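Local coordinates for protein erythropoietin (PDB 1EER) that acts as a secreted hormone that binds and dimerises the erythropoietin receptor, activating JAK2 and so controlling red-cell proliferation and differentiation, at residues L35-T40 against V74-A79; V41-V46 against R131-D136; T107-L112 against L155-A160. The protein carries 5 engineered substitutions. All blocks are in the same frame, centred on the assembly; numbering follows the deposited sequence.

Contact 1. Residues L35-T40 against V74-A79. Engineered in segment 35-40: Lys38 (natural residue Asn).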
# COMPACT_ATOMS: atom_id res chain seq x y z
N LEU A 35 -21.93 13.87 -6.73
CA LEU A 35 -21.95 14.34 -5.35
C LEU A 35 -23.08 15.38 -5.28
O LEU A 35 -23.46 15.84 -4.20
CB LEU A 35 -20.62 15.00 -4.98
CG LEU A 35 -19.40 14.11 -4.72
CD1 LEU A 35 -18.15 14.97 -4.65
CD2 LEU A 35 -19.57 13.33 -3.43
N ASN A 36 -23.60 15.73 -6.45
CA ASN A 36 -24.68 16.70 -6.57
C ASN A 36 -24.33 18.05 -5.94
O ASN A 36 -25.16 18.67 -5.28
CB ASN A 36 -25.95 16.13 -5.93
CG ASN A 36 -26.61 15.09 -6.81
OD1 ASN A 36 -26.76 13.94 -6.41
ND2 ASN A 36 -27.00 15.49 -8.01
N GLU A 37 -23.10 18.48 -6.17
CA GLU A 37 -22.59 19.75 -5.66
C GLU A 37 -21.06 19.73 -5.77
O GLU A 37 -20.46 18.66 -5.91
CB GLU A 37 -23.02 19.95 -4.20
CG GLU A 37 -21.93 19.75 -3.16
CD GLU A 37 -22.49 19.63 -1.75
OE1 GLU A 37 -23.69 19.34 -1.60
OE2 GLU A 37 -21.71 19.81 -0.78
N LYS A 38 -20.45 20.90 -5.71
CA LYS A 38 -18.99 20.99 -5.79
C LYS A 38 -18.33 20.95 -4.40
O LYS A 38 -18.44 21.90 -3.61
CB LYS A 38 -18.58 22.28 -6.51
CG LYS A 38 -19.42 22.62 -7.74
CD LYS A 38 -20.36 23.82 -7.50
CE LYS A 38 -20.79 23.97 -6.02
NZ LYS A 38 -22.13 23.38 -5.71
N ILE A 39 -17.65 19.85 -4.11
CA ILE A 39 -16.95 19.69 -2.84
C ILE A 39 -15.50 20.14 -3.03
O ILE A 39 -14.78 19.61 -3.88
CB ILE A 39 -16.96 18.22 -2.37
CG1 ILE A 39 -18.41 17.73 -2.26
CG2 ILE A 39 -16.24 18.08 -1.03
CD1 ILE A 39 -18.57 16.43 -1.51
N THR A 40 -15.09 21.15 -2.26
CA THR A 40 -13.73 21.66 -2.35
C THR A 40 -12.74 20.57 -1.92
O THR A 40 -12.96 19.87 -0.94
CB THR A 40 -13.56 22.88 -1.45
OG1 THR A 40 -14.53 23.88 -1.81
CG2 THR A 40 -12.16 23.46 -1.60
N VAL A 74 -14.20 14.37 2.41
CA VAL A 74 -14.69 13.01 2.57
C VAL A 74 -15.89 12.97 3.53
O VAL A 74 -16.89 12.29 3.27
CB VAL A 74 -13.54 12.09 3.07
CG1 VAL A 74 -13.96 10.63 3.03
CG2 VAL A 74 -12.30 12.30 2.19
N LEU A 75 -15.79 13.69 4.64
CA LEU A 75 -16.88 13.73 5.61
C LEU A 75 -18.14 14.23 4.91
O LEU A 75 -19.21 13.64 5.06
CB LEU A 75 -16.51 14.64 6.77
CG LEU A 75 -15.43 14.02 7.66
CD1 LEU A 75 -14.85 15.04 8.60
CD2 LEU A 75 -16.04 12.87 8.43
N ARG A 76 -18.01 15.30 4.14
CA ARG A 76 -19.15 15.84 3.41
C ARG A 76 -19.68 14.77 2.45
O ARG A 76 -20.88 14.58 2.32
CB ARG A 76 -18.74 17.09 2.62
CG ARG A 76 -19.58 18.32 2.95
CD ARG A 76 -20.85 18.38 2.11
NE ARG A 76 -22.02 17.91 2.85
CZ ARG A 76 -23.28 18.18 2.51
NH1 ARG A 76 -23.54 18.92 1.45
NH2 ARG A 76 -24.28 17.70 3.24
N GLY A 77 -18.77 14.05 1.80
CA GLY A 77 -19.20 13.02 0.88
C GLY A 77 -19.97 11.94 1.61
O GLY A 77 -20.93 11.38 1.09
N GLN A 78 -19.54 11.65 2.83
CA GLN A 78 -20.19 10.64 3.64
C GLN A 78 -21.64 11.03 3.98
O GLN A 78 -22.56 10.22 3.87
CB GLN A 78 -19.39 10.42 4.92
CG GLN A 78 -20.00 9.42 5.89
CD GLN A 78 -19.29 9.43 7.22
OE1 GLN A 78 -18.88 10.48 7.70
NE2 GLN A 78 -19.15 8.26 7.82
N ALA A 79 -21.84 12.27 4.40
CA ALA A 79 -23.17 12.75 4.76
C ALA A 79 -24.06 12.89 3.52
O ALA A 79 -25.27 12.67 3.59
CB ALA A 79 -23.08 14.07 5.48
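In the four-helix-bundle cytokine fold, a long crossover connection lays strand 34-41 against helix 56-82, and here Leu35, Glu37 and Ile39 of that strand meet Arg76 and Gly77 of the helix. The contact has two layers. In the buried one, Ile39 points at the helix with CG1 anti to its own carbonyl carbon (chi1 -57°), and the extended arm beyond brings CD1 to 4.1 Å from Gly77 N and 4.2 Å from Arg76 CB. Leu35 adds its CD2 branch, 4.3 Å from Gly77 CA, and two aliphatic tips therefore rest on helical backbone where glycine has no side chain. Ala73 and Leu80 of the same helix also touch Ile39, while backbone bonds from Leu35 to Asp136 and from Ile39 to Ala135 tie the strand to the antiparallel strand 133-137.

The outer layer is ionic. The chain turns a corner at Asn36 and Glu37, and the extended Glu37 side chain crosses that of Arg76 at about a right angle; Arg76 bends twice along its length to meet it. Carboxylate and guanidinium are not coplanar, their planes lying 38° apart. The bond is nevertheless well directed: Arg76 NH1, 3.0 Å from Glu37 OE2, donates almost within the guanidinium plane to the syn lone pair of that oxygen.

Contact 2. Residues V41-V46 against R131-D136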
# COMPACT_ATOMS: atom_id res chain seq x y z
N VAL A 41 -11.65 20.43 -2.67
CA VAL A 41 -10.66 19.42 -2.36
C VAL A 41 -9.27 20.03 -2.41
O VAL A 41 -9.10 21.12 -2.94
CB VAL A 41 -10.74 18.25 -3.37
CG1 VAL A 41 -12.01 17.45 -3.11
CG2 VAL A 41 -10.75 18.79 -4.79
N PRO A 42 -8.26 19.34 -1.86
CA PRO A 42 -6.95 19.99 -1.95
C PRO A 42 -6.32 19.78 -3.32
O PRO A 42 -6.84 19.04 -4.16
CB PRO A 42 -6.15 19.33 -0.82
CG PRO A 42 -6.81 17.99 -0.62
CD PRO A 42 -8.21 18.04 -1.18
N ASP A 43 -5.20 20.45 -3.57
CA ASP A 43 -4.50 20.29 -4.82
C ASP A 43 -3.53 19.16 -4.54
O ASP A 43 -2.86 19.19 -3.51
CB ASP A 43 -3.73 21.55 -5.19
CG ASP A 43 -3.03 21.43 -6.54
OD1 ASP A 43 -2.89 20.30 -7.06
OD2 ASP A 43 -2.62 22.47 -7.09
N THR A 44 -3.44 18.18 -5.43
CA THR A 44 -2.53 17.07 -5.19
C THR A 44 -1.27 17.06 -6.05
O THR A 44 -0.39 16.22 -5.86
CB THR A 44 -3.25 15.71 -5.34
OG1 THR A 44 -3.49 15.45 -6.73
CG2 THR A 44 -4.56 15.72 -4.59
N LYS A 45 -1.17 17.99 -6.99
CA LYS A 45 0.00 17.99 -7.85
C LYS A 45 1.28 18.35 -7.11
O LYS A 45 1.29 19.16 -6.18
CB LYS A 45 -0.19 18.94 -9.04
CG LYS A 45 -0.18 20.42 -8.71
CD LYS A 45 -0.52 21.29 -9.94
CE LYS A 45 -0.42 22.68 -9.30
NZ LYS A 45 -0.68 23.85 -10.14
N VAL A 46 2.37 17.71 -7.51
CA VAL A 46 3.67 17.98 -6.92
C VAL A 46 4.68 18.23 -8.05
O VAL A 46 4.89 17.37 -8.91
CB VAL A 46 4.17 16.79 -6.05
CG1 VAL A 46 5.66 16.93 -5.75
CG2 VAL A 46 3.39 16.73 -4.74
N ARG A 131 -6.62 29.43 -5.90
CA ARG A 131 -6.61 28.07 -6.43
C ARG A 131 -8.04 27.52 -6.45
O ARG A 131 -8.76 27.66 -7.44
CB ARG A 131 -5.72 27.16 -5.57
CG ARG A 131 -4.69 26.33 -6.34
CD ARG A 131 -5.18 25.98 -7.74
NE ARG A 131 -4.55 24.77 -8.26
CZ ARG A 131 -4.75 24.29 -9.49
NH1 ARG A 131 -5.56 24.92 -10.32
NH2 ARG A 131 -4.13 23.18 -9.87
N THR A 132 -8.44 26.91 -5.34
CA THR A 132 -9.77 26.32 -5.17
C THR A 132 -10.16 25.28 -6.22
O THR A 132 -10.73 25.60 -7.28
CB THR A 132 -10.86 27.41 -5.09
OG1 THR A 132 -10.82 28.02 -3.80
CG2 THR A 132 -12.25 26.80 -5.29
N ILE A 133 -9.84 24.03 -5.91
CA ILE A 133 -10.14 22.90 -6.77
C ILE A 133 -11.36 22.23 -6.14
O ILE A 133 -11.51 22.23 -4.92
CB ILE A 133 -8.96 21.90 -6.79
CG1 ILE A 133 -7.74 22.55 -7.41
CG2 ILE A 133 -9.35 20.65 -7.58
CD1 ILE A 133 -6.51 21.69 -7.37
N THR A 134 -12.21 21.65 -6.97
CA THR A 134 -13.39 20.97 -6.46
C THR A 134 -13.69 19.72 -7.26
O THR A 134 -13.09 19.48 -8.31
CB THR A 134 -14.64 21.88 -6.50
OG1 THR A 134 -15.01 22.11 -7.87
CG2 THR A 134 -14.39 23.20 -5.81
N ALA A 135 -14.63 18.94 -6.75
CA ALA A 135 -15.06 17.71 -7.40
C ALA A 135 -16.57 17.61 -7.24
O ALA A 135 -17.12 18.10 -6.25
CB ALA A 135 -14.37 16.49 -6.76
N ASP A 136 -17.24 17.00 -8.21
CA ASP A 136 -18.68 16.83 -8.15
C ASP A 136 -19.06 15.37 -8.38
O ASP A 136 -20.21 15.05 -8.68
CB ASP A 136 -19.40 17.74 -9.16
CG ASP A 136 -18.88 17.58 -10.58
OD1 ASP A 136 -18.99 16.48 -11.14
OD2 ASP A 136 -18.37 18.58 -11.14
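Val41 and Ile133 form the tight half of this contact, Asp43, Lys45 and Arg131 its partly exposed, charged half, which faces another protein chain. On the packed side the backbone N of Val41 donates to Ile133 O over 2.9 Å in a nearly straight bond (172°). Beside it the two side chains cross at about a right angle, Val41 CG2 lying 3.6 Å from Ile133 CG2, and Val41 CG2 also rests near the backbone of Thr134. The other branch of Ile133 runs toward Asp43: CG1 stands anti to the carbonyl carbon, and the extended arm delivers CD1 to 3.5 Å from Asp43 CB. The same methyl sits over one face of the Arg131 guanidinium, displaced toward its rim, joining the apolar patch to the ionic one.

At the partly exposed end, Arg131 grips Asp43 side-on. Arg131 NE and NH2 each lie 3.2 Å from Asp43 OD2; the oxygen sits in the guanidinium plane, but both nitrogens meet it from above the same face of the carboxylate, whose plane is turned 62° from that of the arginine. The other oxygen, OD1, accepts from Lys45 N at 2.9 Å, closing an Asx turn that fixes how the carboxylate is rotated. Lys45 NZ approaches the guanidinium obliquely, 3.5 Å from Arg131 NH2, two positive groups sharing one carboxylate, though its pair with Asp43 OD2 is long; its stronger partner is an acidic side chain of another protein chain, to whose backbone Arg131 NH1 also bonds. Such pairing of two crossover connections, one after strand 34-41 and one at strand 133-137, is a feature of the erythropoietin form of the four-helix-bundle cytokine fold.

Contact 3. Residues T107-L112 against L155-A160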
# COMPACT_ATOMS: atom_id res chain seq x y z
N THR A 107 -3.82 11.61 12.93
CA THR A 107 -3.21 11.40 14.23
C THR A 107 -1.75 11.04 14.00
O THR A 107 -0.86 11.54 14.69
CB THR A 107 -3.91 10.24 15.00
OG1 THR A 107 -5.27 10.60 15.28
CG2 THR A 107 -3.18 9.96 16.31
N LEU A 108 -1.51 10.19 13.01
CA LEU A 108 -0.16 9.74 12.66
C LEU A 108 0.77 10.90 12.25
O LEU A 108 1.93 10.95 12.67
CB LEU A 108 -0.25 8.72 11.52
CG LEU A 108 0.15 7.26 11.80
CD1 LEU A 108 -0.05 6.91 13.27
CD2 LEU A 108 -0.66 6.35 10.90
N LEU A 109 0.25 11.83 11.45
CA LEU A 109 1.01 12.98 10.97
C LEU A 109 1.42 13.93 12.09
O LEU A 109 2.56 14.41 12.12
CB LEU A 109 0.20 13.77 9.95
CG LEU A 109 0.81 13.93 8.57
CD1 LEU A 109 1.58 12.67 8.20
CD2 LEU A 109 -0.30 14.21 7.58
N ARG A 110 0.48 14.21 12.98
CA ARG A 110 0.73 15.11 14.09
C ARG A 110 1.90 14.62 14.91
O ARG A 110 2.77 15.39 15.28
CB ARG A 110 -0.52 15.21 14.97
CG ARG A 110 -0.28 15.85 16.31
CD ARG A 110 -1.57 15.95 17.09
NE ARG A 110 -2.67 16.39 16.23
CZ ARG A 110 -3.90 15.92 16.31
NH1 ARG A 110 -4.20 14.99 17.21
NH2 ARG A 110 -4.84 16.36 15.49
N ALA A 111 1.90 13.33 15.21
CA ALA A 111 2.97 12.74 16.00
C ALA A 111 4.27 12.97 15.28
O ALA A 111 5.33 13.06 15.90
CB ALA A 111 2.72 11.26 16.19
N LEU A 112 4.19 13.06 13.96
CA LEU A 112 5.36 13.29 13.12
C LEU A 112 5.81 14.75 13.22
O LEU A 112 6.90 15.11 12.77
CB LEU A 112 5.03 12.95 11.66
CG LEU A 112 6.04 12.22 10.77
CD1 LEU A 112 5.90 12.76 9.37
CD2 LEU A 112 7.47 12.39 11.27
N LEU A 155 5.57 11.76 0.13
CA LEU A 155 6.81 12.51 -0.03
C LEU A 155 7.23 13.21 1.26
O LEU A 155 8.38 13.11 1.68
CB LEU A 155 6.67 13.56 -1.14
CG LEU A 155 6.71 13.02 -2.58
CD1 LEU A 155 6.54 14.18 -3.55
CD2 LEU A 155 8.02 12.28 -2.84
N TYR A 156 6.29 13.91 1.89
CA TYR A 156 6.58 14.60 3.13
C TYR A 156 7.02 13.58 4.20
O TYR A 156 8.05 13.75 4.86
CB TYR A 156 5.35 15.37 3.61
CG TYR A 156 5.47 15.78 5.06
CD1 TYR A 156 6.41 16.72 5.45
CD2 TYR A 156 4.69 15.17 6.04
CE1 TYR A 156 6.60 17.04 6.78
CE2 TYR A 156 4.87 15.49 7.38
CZ TYR A 156 5.83 16.42 7.74
OH TYR A 156 6.05 16.74 9.06
N THR A 157 6.23 12.52 4.37
CA THR A 157 6.52 11.49 5.36
C THR A 157 7.90 10.84 5.16
O THR A 157 8.59 10.56 6.13
CB THR A 157 5.46 10.38 5.34
OG1 THR A 157 4.21 10.90 5.84
CG2 THR A 157 5.89 9.23 6.21
N GLY A 158 8.28 10.61 3.91
CA GLY A 158 9.56 10.00 3.63
C GLY A 158 10.73 10.84 4.13
O GLY A 158 11.64 10.32 4.77
N GLU A 159 10.70 12.13 3.84
CA GLU A 159 11.78 13.01 4.27
C GLU A 159 11.80 13.25 5.78
O GLU A 159 12.87 13.22 6.39
CB GLU A 159 11.67 14.35 3.56
CG GLU A 159 12.64 15.40 4.09
CD GLU A 159 13.51 16.01 3.00
OE1 GLU A 159 12.99 16.25 1.88
OE2 GLU A 159 14.71 16.25 3.26
N ALA A 160 10.63 13.47 6.36
CA ALA A 160 10.52 13.77 7.78
C ALA A 160 10.98 12.63 8.69
O ALA A 160 11.48 12.86 9.78
CB ALA A 160 9.08 14.17 8.11
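The CA atoms of Leu109 and Thr157 lie 8.0 Å apart and those of Leu112 and Ala160 7.4 Å, a register that advances three residues on each segment and places the end of helix 91-111 beside the last turns of helix 138-161. The segments meet through packing alone, without hydrogen bonds or salt bridges between them, and Leu112 dominates it. Its CD1 methyl packs between Tyr156 and Ala160, lying 3.5 Å from Tyr156 CE2 and 3.7 Å from Ala160 CB. The second branch, CD2, follows alongside at 4.0 Å from Ala160 CB, so both branches of the leucine rest on the same side of the alanine methyl. Leu112 and Tyr156 reach out from opposite directions, and the methyl meets the ring at a slant. The tyrosine is carried there with CG anti to the backbone N (chi1 164°), which swings the ring out from its helix toward the leucines.

Leu109 makes the lighter half of the contact. Its CD1 approaches the edge of the Tyr156 ring, near the ring plane, and lies 4.0 Å from Thr157 OG1. That hydroxyl is not left without a partner in the apolar surroundings: standing anti to the carbonyl carbon, it is turned back along its own helix, where it hydrogen-bonds to Leu153 O. The polar atom thus offers the leucine only van der Waals contact.

Other elements close the cluster. Val63 and Leu67 of helix 56-82 touch Leu109, Val63 also touches Tyr156, and Ile6 of the N-terminal loop packs on Leu109. Ala114 of helix 114-120 lies against both Leu109 and Tyr156, so that the two long helices meet here with a third long helix and a short one around them.

Contacts 1 and 2 share the small antiparallel sheet, in which strands 34-41 and 133-137 are neighbours, and their centres lie about 13 Å apart. Contacts 1 and 3 are buried, contact 2 only partly so. Contact 1 fastens the sheet to helix 56-82, whereas contact 2 ties the connections together and turns its charges toward another protein chain. Contact 3 lies on the other side of the chain's centre, about 26 Å between centres from contact 1, and links helices. Both sheet contacts pair an apolar layer with a salt bridge at a more accessible margin; contact 3 relies on packing, its one hydroxyl bonding within its own helix. Val46 packing on Leu155 connects contacts 2 and 3.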